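Local coordinates for p800 reaction center core protein (Heliobacterium modesticaldum, PDB 5V8K), which forms the symmetric homodimeric core of the heliobacterial photosynthetic reaction centre, holding the pigments and [4Fe-4S] cluster used in light-driven charge separation, at residues 455-460 / 503-508; 536-539 / 545-548. All coordinates share one frame; numbering follows the deposited sequence.

Overall arrangement
Both contacts are buried, yet they sit about 34 Å apart, centre to centre, and do not touch. Contact 1, between the end of helix 449-459 with the residue just after it and helix 502-513, lies nearer the centre of the chain, about 19 Å from it; contact 2 is about 29 Å out and joins the successive helices 520-539 and 543-560. The first is aromatic and anionic: a tyrosine reaches across to a carboxylate that binds calcium. The second is smaller, with an arginine laid against a backbone carbonyl and a water bridging the helices beside a chlorophyll. Each also meets the second subunit, contact 2 partly through salt bridges and contact 1 through packing.

Contact 1: 455-460 / 503-508; sequences AWFYID and FSYIIQ. With CA (calcium ion), chain B; GBF (Bacteriochlorophyll g), chain Y.
Tyr505 reaches from helix 502-513 to the C-terminal end of helix 449-459, where its hydroxyl meets Asp460 and its ring carbon CE1 comes in at the edge of the Phe457 ring. Its CG lies roughly anti to the backbone N (chi1 153°), which extends the phenol toward helix 449-459. There Tyr505 OH donates to Asp460 OD2 over 2.5 Å, a short bond that uses the anti lone pair of the carboxylate oxygen. OD2 lies in the plane of the phenol at its edge, while the carboxylate is turned 88° to the ring. Tyrosine suits the place because one side chain offers both this polar end and an apolar flank. On that flank, Tyr505 CE1 approaches Phe457 CD1 to 3.7 Å, with the two ring planes 82° apart. Trp456 NE1 gives the same hydroxyl a second, weak bond, 3.1 Å from Tyr505 OH. A phenylalanine in place of Tyr505 would probably keep the packing on Phe457 but leave Asp460 OD2 without this donor, and Trp456 NE1 without its weak acceptor, though calcium and Lys261 would still hold the carboxylate. Asp460 OD1 accepts a bond from water 1 and forms a salt bridge with Lys261, while OD2 binds calcium at 2.4 Å. Tyr505 thus stands in the second shell and probably helps to position a first-shell ligand, in a calcium site completed by Gln509 OE1, Leu597 O and two waters.

Contact 2: 536-539 / 545-548; sequences FSML and SRDE. With AOH (8(1)-OH-Chlorophyll aF), chain E.
The backbones come nearest at Ser537 and Arg546, whose CA atoms are 8.5 Å apart, on helices 520-539 and 543-560, which follow each other through a short link. Together these helix ends form part of the pocket of 8(1)-OH-chlorophyll aF, the pigment known as the primary electron acceptor of heliobacterial reaction centres. Ser537 lies against the face of the macrocycle that carries water 4, its CB 3.3 Å from C4C of the chlorophyll. A residue this small lets the helix come close to the ring, where the magnesium is bound by water 4. The hydroxyl of Ser537 turns back to its own helix and bonds to Phe534 O. From the other helix, Ser545 OG donates to the ring ketone OBD over 2.8 Å, a polar grip that serine can supply at short range. Arg398 of the second subunit also hydrogen-bonds the pigment.

Arg546 suits its place by having a long apolar stem as well as a charged head. Arg546 CG lies 3.5 Å from C3D of the chlorophyll, and the bend at chi3 (38°) then carries the head away to Ser537 and Met538. The carbonyl oxygen of Ser537 comes over one face of the guanidinium, as does Met538 CA; from that position O is 3.1 Å from Arg546 NH2 but poorly angled for a hydrogen bond. Water 3 makes the link instead, donating to Ser537 O at 2.6 Å and accepting from Arg546 NH2 at 2.8 Å.

Contact 1: 455-460 / 503-508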
loop_
_atom_site.group_PDB
_atom_site.type_symbol
_atom_site.label_atom_id
_atom_site.label_comp_id
_atom_site.label_asym_id
_atom_site.label_seq_id
_atom_site.Cartn_x
_atom_site.Cartn_y
_atom_site.Cartn_z
ATOM N N ALA A 455 -6.362 -17.492 4.527
ATOM C CA ALA A 455 -7.505 -18.384 4.429
ATOM C C ALA A 455 -8.051 -18.396 3.003
ATOM O O ALA A 455 -8.279 -19.462 2.431
ATOM C CB ALA A 455 -8.582 -17.967 5.411
ATOM N N TRP A 456 -8.185 -17.223 2.388
ATOM C CA TRP A 456 -8.692 -17.158 1.025
ATOM C C TRP A 456 -7.734 -17.823 0.041
ATOM O O TRP A 456 -8.151 -18.640 -0.798
ATOM C CB TRP A 456 -8.968 -15.704 0.608
ATOM C CG TRP A 456 -9.290 -15.701 -0.871
ATOM C CD1 TRP A 456 -8.481 -15.277 -1.860
ATOM C CD2 TRP A 456 -10.452 -16.254 -1.508
ATOM N NE1 TRP A 456 -9.055 -15.526 -3.091
ATOM C CE2 TRP A 456 -10.270 -16.125 -2.899
ATOM C CE3 TRP A 456 -11.617 -16.859 -1.042
ATOM C CZ2 TRP A 456 -11.234 -16.566 -3.839
ATOM C CZ3 TRP A 456 -12.575 -17.301 -1.970
ATOM C CH2 TRP A 456 -12.377 -17.141 -3.345
ATOM N N PHE A 457 -6.447 -17.478 0.112
ATOM C CA PHE A 457 -5.473 -18.096 -0.779
ATOM C C PHE A 457 -5.500 -19.611 -0.638
ATOM O O PHE A 457 -5.498 -20.326 -1.642
ATOM C CB PHE A 457 -4.080 -17.530 -0.532
ATOM C CG PHE A 457 -3.939 -16.062 -0.900
ATOM C CD1 PHE A 457 -4.459 -15.558 -2.083
ATOM C CD2 PHE A 457 -3.316 -15.177 -0.027
ATOM C CE1 PHE A 457 -4.327 -14.190 -2.383
ATOM C CE2 PHE A 457 -3.171 -13.869 -0.327
ATOM C CZ PHE A 457 -3.686 -13.359 -1.490
ATOM N N TYR A 458 -5.632 -20.123 0.586
ATOM C CA TYR A 458 -5.717 -21.570 0.752
ATOM C C TYR A 458 -6.976 -22.130 0.091
ATOM O O TYR A 458 -6.921 -23.113 -0.665
ATOM C CB TYR A 458 -5.676 -21.935 2.230
ATOM C CG TYR A 458 -5.876 -23.398 2.458
ATOM C CD1 TYR A 458 -4.827 -24.285 2.313
ATOM C CD2 TYR A 458 -7.100 -23.902 2.826
ATOM C CE1 TYR A 458 -5.002 -25.646 2.488
ATOM C CE2 TYR A 458 -7.281 -25.261 3.027
ATOM C CZ TYR A 458 -6.230 -26.134 2.829
ATOM O OH TYR A 458 -6.385 -27.510 3.016
ATOM N N ILE A 459 -8.125 -21.524 0.391
ATOM C CA ILE A 459 -9.405 -22.059 -0.060
ATOM C C ILE A 459 -9.487 -22.045 -1.585
ATOM O O ILE A 459 -10.064 -22.941 -2.193
ATOM C CB ILE A 459 -10.544 -21.261 0.611
ATOM C CG1 ILE A 459 -10.723 -21.744 2.053
ATOM C CG2 ILE A 459 -11.865 -21.355 -0.182
ATOM C CD1 ILE A 459 -11.574 -20.802 2.897
ATOM N N ASP A 460 -8.903 -21.049 -2.219
ATOM C CA ASP A 460 -8.912 -20.983 -3.663
ATOM C C ASP A 460 -7.820 -21.832 -4.311
ATOM O O ASP A 460 -7.575 -21.648 -5.500
ATOM C CB ASP A 460 -8.754 -19.549 -4.155
ATOM C CG ASP A 460 -9.667 -19.244 -5.363
ATOM O OD1 ASP A 460 -10.708 -19.896 -5.524
ATOM O OD2 ASP A 460 -9.308 -18.362 -6.158
ATOM N N PHE A 503 1.634 -15.088 -4.966
ATOM C CA PHE A 503 2.139 -14.075 -5.891
ATOM C C PHE A 503 1.979 -14.532 -7.349
ATOM O O PHE A 503 1.533 -13.763 -8.208
ATOM C CB PHE A 503 3.584 -13.762 -5.505
ATOM C CG PHE A 503 4.265 -12.706 -6.322
ATOM C CD1 PHE A 503 4.858 -13.035 -7.517
ATOM C CD2 PHE A 503 4.429 -11.407 -5.829
ATOM C CE1 PHE A 503 5.510 -12.089 -8.261
ATOM C CE2 PHE A 503 5.115 -10.426 -6.595
ATOM C CZ PHE A 503 5.643 -10.781 -7.805
ATOM N N SER A 504 2.299 -15.796 -7.632
ATOM C CA SER A 504 2.124 -16.346 -8.966
ATOM C C SER A 504 0.639 -16.487 -9.295
ATOM O O SER A 504 0.223 -16.257 -10.429
ATOM C CB SER A 504 2.828 -17.697 -9.054
ATOM O OG SER A 504 4.225 -17.561 -8.868
ATOM N N TYR A 505 -0.159 -16.854 -8.294
ATOM C CA TYR A 505 -1.594 -16.995 -8.467
ATOM C C TYR A 505 -2.231 -15.646 -8.776
ATOM O O TYR A 505 -3.167 -15.560 -9.585
ATOM C CB TYR A 505 -2.192 -17.660 -7.217
ATOM C CG TYR A 505 -3.637 -17.385 -6.839
ATOM C CD1 TYR A 505 -3.959 -16.266 -6.105
ATOM C CD2 TYR A 505 -4.646 -18.290 -7.109
ATOM C CE1 TYR A 505 -5.250 -16.012 -5.692
ATOM C CE2 TYR A 505 -5.933 -18.054 -6.723
ATOM C CZ TYR A 505 -6.250 -16.906 -6.007
ATOM O OH TYR A 505 -7.552 -16.626 -5.593
ATOM N N ILE A 506 -1.710 -14.578 -8.179
ATOM C CA ILE A 506 -2.215 -13.242 -8.498
ATOM C C ILE A 506 -1.985 -12.936 -9.970
ATOM O O ILE A 506 -2.875 -12.422 -10.639
ATOM C CB ILE A 506 -1.597 -12.166 -7.576
ATOM C CG1 ILE A 506 -2.393 -12.080 -6.276
ATOM C CG2 ILE A 506 -1.619 -10.785 -8.231
ATOM C CD1 ILE A 506 -1.783 -11.269 -5.213
ATOM N N ILE A 507 -0.812 -13.286 -10.503
ATOM C CA ILE A 507 -0.534 -13.026 -11.917
ATOM C C ILE A 507 -1.539 -13.767 -12.803
ATOM O O ILE A 507 -2.048 -13.213 -13.792
ATOM C CB ILE A 507 0.909 -13.424 -12.290
ATOM C CG1 ILE A 507 1.906 -12.476 -11.623
ATOM C CG2 ILE A 507 1.107 -13.382 -13.843
ATOM C CD1 ILE A 507 3.390 -12.932 -11.824
ATOM N N GLN A 508 -1.784 -15.052 -12.489
ATOM C CA GLN A 508 -2.640 -15.893 -13.313
ATOM C C GLN A 508 -4.113 -15.484 -13.216
ATOM O O GLN A 508 -4.804 -15.418 -14.230
ATOM C CB GLN A 508 -2.447 -17.348 -12.905
ATOM C CG GLN A 508 -3.173 -18.341 -13.796
ATOM C CD GLN A 508 -4.629 -18.534 -13.374
ATOM O OE1 GLN A 508 -4.970 -18.495 -12.198
ATOM N NE2 GLN A 508 -5.475 -18.792 -14.343
HETATM CA CA CA B . -10.487 -17.591 -8.131
HETATM MG MG GBF Y . -9.413 -28.408 9.408
HETATM C CHA GBF Y . -11.207 -30.720 7.513
HETATM C CHB GBF Y . -8.016 -27.325 6.580
HETATM C CHC GBF Y . -8.283 -25.777 11.318
HETATM C CHD GBF Y . -11.694 -29.225 12.083
HETATM N NA GBF Y . -9.556 -28.926 7.488
HETATM C C1A GBF Y . -10.101 -29.968 6.851
HETATM C C2A GBF Y . -10.043 -29.964 5.343
HETATM C C3A GBF Y . -8.769 -29.161 5.200
HETATM C C4A GBF Y . -8.795 -28.422 6.492
HETATM C CMA GBF Y . -7.543 -30.093 5.135
HETATM C CAA GBF Y . -11.200 -29.389 4.512
HETATM C CBA GBF Y . -11.767 -28.113 5.114
HETATM C CGA GBF Y . -10.954 -26.878 4.785
HETATM O O1A GBF Y . -10.330 -26.740 3.751
HETATM O O2A GBF Y . -11.050 -25.746 5.672
HETATM N NB GBF Y . -8.322 -26.760 8.978
HETATM C C1B GBF Y . -7.764 -26.502 7.787
HETATM C C2B GBF Y . -7.013 -25.336 7.918
HETATM C C3B GBF Y . -7.095 -24.916 9.230
HETATM C C4B GBF Y . -7.894 -25.854 9.891
HETATM C CMB GBF Y . -6.243 -24.622 6.835
HETATM C CAB GBF Y . -6.395 -23.686 9.646
HETATM C CBB GBF Y . -6.449 -23.019 10.755
HETATM N NC GBF Y . -9.896 -27.695 11.253
HETATM C C1C GBF Y . -9.317 -26.669 11.883
HETATM C C2C GBF Y . -9.615 -26.230 13.269
HETATM C C3C GBF Y . -10.625 -27.302 13.340
HETATM C C4C GBF Y . -10.749 -28.110 12.216
HETATM C CMC GBF Y . -8.351 -26.458 14.117
HETATM C CAC GBF Y . -11.474 -27.555 14.529
HETATM C CBC GBF Y . -11.382 -26.715 15.767
HETATM N ND GBF Y . -11.001 -29.581 9.831
HETATM C C1D GBF Y . -11.835 -29.914 10.799
HETATM C C2D GBF Y . -12.979 -31.040 10.623
HETATM C C3D GBF Y . -12.555 -31.208 9.321
HETATM C C4D GBF Y . -11.481 -30.421 8.845
HETATM C CMD GBF Y . -14.060 -31.680 11.437
HETATM C CAD GBF Y . -12.842 -32.218 8.289
HETATM O OBD GBF Y . -13.863 -32.935 8.034
HETATM C CBD GBF Y . -12.030 -31.867 7.084
HETATM C CGD GBF Y . -11.173 -33.032 6.715
HETATM O O1D GBF Y . -10.055 -33.216 7.215
HETATM O O2D GBF Y . -11.718 -33.979 5.792
HETATM C CED GBF Y . -10.907 -35.109 5.498
HETATM C C1 GBF Y . -10.307 -24.560 5.402
HETATM C C2 GBF Y . -10.881 -23.462 6.239
HETATM C C3 GBF Y . -10.317 -22.255 6.271
HETATM C C4 GBF Y . -9.066 -21.999 5.501
HETATM C C5 GBF Y . -10.937 -21.161 7.106
HETATM C C6 GBF Y . -10.065 -20.924 8.355
HETATM C C7 GBF Y . -10.588 -19.756 9.177
HETATM C C8 GBF Y . -10.608 -19.767 10.531
HETATM C C9 GBF Y . -10.083 -20.939 11.327
HETATM C C10 GBF Y . -11.090 -18.585 11.336
HETATM C C11 GBF Y . -12.356 -17.954 10.878
HETATM C C12 GBF Y . -12.932 -17.023 11.926
HETATM C C13 GBF Y . -14.169 -16.507 11.798
HETATM C C14 GBF Y . -14.691 -15.599 12.865
HETATM C C15 GBF Y . -15.043 -16.817 10.597
HETATM O O HOH W 1 -12.423 -18.797 -7.068
HETATM O O HOH W 2 -9.904 -19.744 -8.881
#

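Contact 2: 536-539 / 545-548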
loop_
_atom_site.group_PDB
_atom_site.type_symbol
_atom_site.label_atom_id
_atom_site.label_comp_id
_atom_site.label_asym_id
_atom_site.label_seq_id
_atom_site.Cartn_x
_atom_site.Cartn_y
_atom_site.Cartn_z
ATOM N N PHE A 536 -4.609 6.330 2.876
ATOM C CA PHE A 536 -3.370 6.724 3.541
ATOM C C PHE A 536 -3.432 8.179 3.969
ATOM O O PHE A 536 -2.875 8.551 5.006
ATOM C CB PHE A 536 -2.130 6.558 2.641
ATOM C CG PHE A 536 -1.831 5.152 2.167
ATOM C CD1 PHE A 536 -2.651 4.101 2.445
ATOM C CD2 PHE A 536 -0.685 4.919 1.390
ATOM C CE1 PHE A 536 -2.361 2.824 1.959
ATOM C CE2 PHE A 536 -0.365 3.648 0.917
ATOM C CZ PHE A 536 -1.216 2.598 1.189
ATOM N N SER A 537 -4.027 9.032 3.127
ATOM C CA SER A 537 -4.127 10.458 3.403
ATOM C C SER A 537 -4.969 10.726 4.655
ATOM O O SER A 537 -4.778 11.749 5.313
ATOM C CB SER A 537 -4.697 11.204 2.169
ATOM O OG SER A 537 -6.113 11.105 2.001
ATOM N N MET A 538 -5.801 9.785 5.046
ATOM C CA MET A 538 -6.609 9.868 6.255
ATOM C C MET A 538 -6.002 9.118 7.438
ATOM O O MET A 538 -6.363 9.407 8.584
ATOM C CB MET A 538 -7.998 9.260 6.025
ATOM C CG MET A 538 -8.892 9.987 5.029
ATOM S SD MET A 538 -10.285 8.938 4.526
ATOM C CE MET A 538 -10.666 8.279 6.075
ATOM N N LEU A 539 -5.175 8.101 7.190
ATOM C CA LEU A 539 -4.636 7.287 8.264
ATOM C C LEU A 539 -3.223 7.696 8.678
ATOM O O LEU A 539 -2.849 7.451 9.827
ATOM C CB LEU A 539 -4.647 5.808 7.875
ATOM C CG LEU A 539 -6.043 5.241 7.641
ATOM C CD1 LEU A 539 -6.037 3.955 6.902
ATOM C CD2 LEU A 539 -6.748 5.013 8.950
ATOM N N SER A 545 -1.718 18.953 8.379
ATOM C CA SER A 545 -1.363 19.378 7.030
ATOM C C SER A 545 -2.612 19.599 6.182
ATOM O O SER A 545 -2.742 20.614 5.490
ATOM C CB SER A 545 -0.470 18.330 6.377
ATOM O OG SER A 545 -0.095 18.771 5.098
ATOM N N ARG A 546 -3.526 18.623 6.206
ATOM C CA ARG A 546 -4.726 18.669 5.386
ATOM C C ARG A 546 -5.688 19.778 5.817
ATOM O O ARG A 546 -6.304 20.432 4.974
ATOM C CB ARG A 546 -5.405 17.302 5.448
ATOM C CG ARG A 546 -4.612 16.224 4.702
ATOM C CD ARG A 546 -4.995 14.812 5.125
ATOM N NE ARG A 546 -6.420 14.616 5.389
ATOM C CZ ARG A 546 -6.912 14.055 6.487
ATOM N NH1 ARG A 546 -8.223 13.960 6.651
ATOM N NH2 ARG A 546 -6.123 13.610 7.450
ATOM N N ASP A 547 -5.835 20.008 7.121
ATOM C CA ASP A 547 -6.737 21.056 7.589
ATOM C C ASP A 547 -6.234 22.431 7.161
ATOM O O ASP A 547 -7.018 23.300 6.779
ATOM C CB ASP A 547 -6.864 20.953 9.102
ATOM C CG ASP A 547 -8.129 21.636 9.645
ATOM O OD1 ASP A 547 -9.251 21.354 9.146
ATOM O OD2 ASP A 547 -7.979 22.448 10.575
ATOM N N GLU A 548 -4.918 22.610 7.157
ATOM C CA GLU A 548 -4.284 23.848 6.719
ATOM C C GLU A 548 -4.408 24.023 5.213
ATOM O O GLU A 548 -4.689 25.121 4.733
ATOM C CB GLU A 548 -2.805 23.824 7.144
ATOM C CG GLU A 548 -1.961 25.038 6.825
ATOM C CD GLU A 548 -0.555 24.951 7.448
ATOM O OE1 GLU A 548 -0.238 25.838 8.281
ATOM O OE2 GLU A 548 0.219 24.001 7.098
HETATM C C1 AOH E . -4.849 19.526 -6.672
HETATM C C2 AOH E . -5.537 18.191 -6.769
HETATM C C3 AOH E . -5.062 17.163 -7.460
HETATM C C4 AOH E . -3.801 17.255 -8.221
HETATM C C5 AOH E . -5.880 15.907 -7.509
HETATM C C6 AOH E . -6.748 15.861 -8.761
HETATM C C7 AOH E . -7.258 14.440 -8.824
HETATM C C8 AOH E . -8.048 14.015 -9.804
HETATM C C9 AOH E . -8.499 14.997 -10.845
HETATM C C10 AOH E . -8.580 12.605 -9.764
HETATM C C11 AOH E . -7.749 11.451 -10.272
HETATM C C15 AOH E . -7.069 8.799 -11.381
HETATM C C14 AOH E . -9.350 7.880 -10.576
HETATM C C13 AOH E . -8.384 9.032 -10.706
HETATM C C12 AOH E . -8.677 10.247 -10.204
HETATM N NB AOH E . -3.874 12.707 -2.588
HETATM N ND AOH E . -2.620 14.704 0.721
HETATM C C1A AOH E . -3.969 16.712 -1.163
HETATM C C1B AOH E . -4.601 13.189 -3.619
HETATM C C1C AOH E . -2.376 10.828 -0.764
HETATM C C1D AOH E . -1.941 14.279 1.796
HETATM C C2A AOH E . -4.396 17.831 -2.071
HETATM C C2B AOH E . -4.958 12.195 -4.527
HETATM C C2C AOH E . -1.586 9.934 -0.054
HETATM C C2D AOH E . -1.709 15.321 2.675
HETATM C C3A AOH E . -5.134 16.971 -3.099
HETATM C C3B AOH E . -4.372 11.041 -4.017
HETATM C C3C AOH E . -1.160 10.610 1.072
HETATM C C3D AOH E . -2.276 16.446 2.084
HETATM C C4A AOH E . -4.721 15.548 -2.825
HETATM C C4B AOH E . -3.694 11.398 -2.853
HETATM C C4C AOH E . -1.734 11.886 0.949
HETATM C C4D AOH E . -2.803 16.055 0.855
HETATM C CAA AOH E . -3.205 18.630 -2.578
HETATM C CAB AOH E . -4.595 9.787 -4.717
HETATM C CAC AOH E . -0.249 10.055 2.080
HETATM C CAD AOH E . -2.375 17.932 2.088
HETATM C CBA AOH E . -3.656 19.972 -3.158
HETATM C CBB AOH E . -4.434 8.581 -4.260
HETATM C CBC AOH E . -0.705 10.205 3.494
HETATM C CBD AOH E . -3.144 18.352 0.877
HETATM C CED AOH E . -6.787 19.070 1.950
HETATM C CGA AOH E . -3.658 20.013 -4.657
HETATM C CGD AOH E . -4.408 19.069 1.278
HETATM C CHA AOH E . -3.393 17.101 0.143
HETATM C CHB AOH E . -5.003 14.615 -3.738
HETATM C CHC AOH E . -2.988 10.434 -2.024
HETATM C CHD AOH E . -1.488 12.885 1.973
HETATM C CMA AOH E . -6.649 17.092 -2.994
HETATM C CMB AOH E . -5.794 12.304 -5.781
HETATM C CMC AOH E . -1.232 8.526 -0.440
HETATM C CMD AOH E . -1.003 15.171 3.993
HETATM N NA AOH E . -4.109 15.475 -1.631
HETATM N NC AOH E . -2.499 12.010 -0.147
HETATM O O1 AOH E . 1.055 10.681 1.979
HETATM O O1A AOH E . -2.724 19.577 -5.318
HETATM O O1D AOH E . -4.487 20.286 1.255
HETATM O O2A AOH E . -4.899 19.903 -5.301
HETATM O O2D AOH E . -5.574 18.328 1.695
HETATM O OBD AOH E . -2.158 18.562 3.181
HETATM MG MG AOH E . -3.472 13.707 -0.835
HETATM O O HOH W 3 -3.679 12.315 7.576
HETATM O O HOH W 4 -5.537 13.215 0.246
#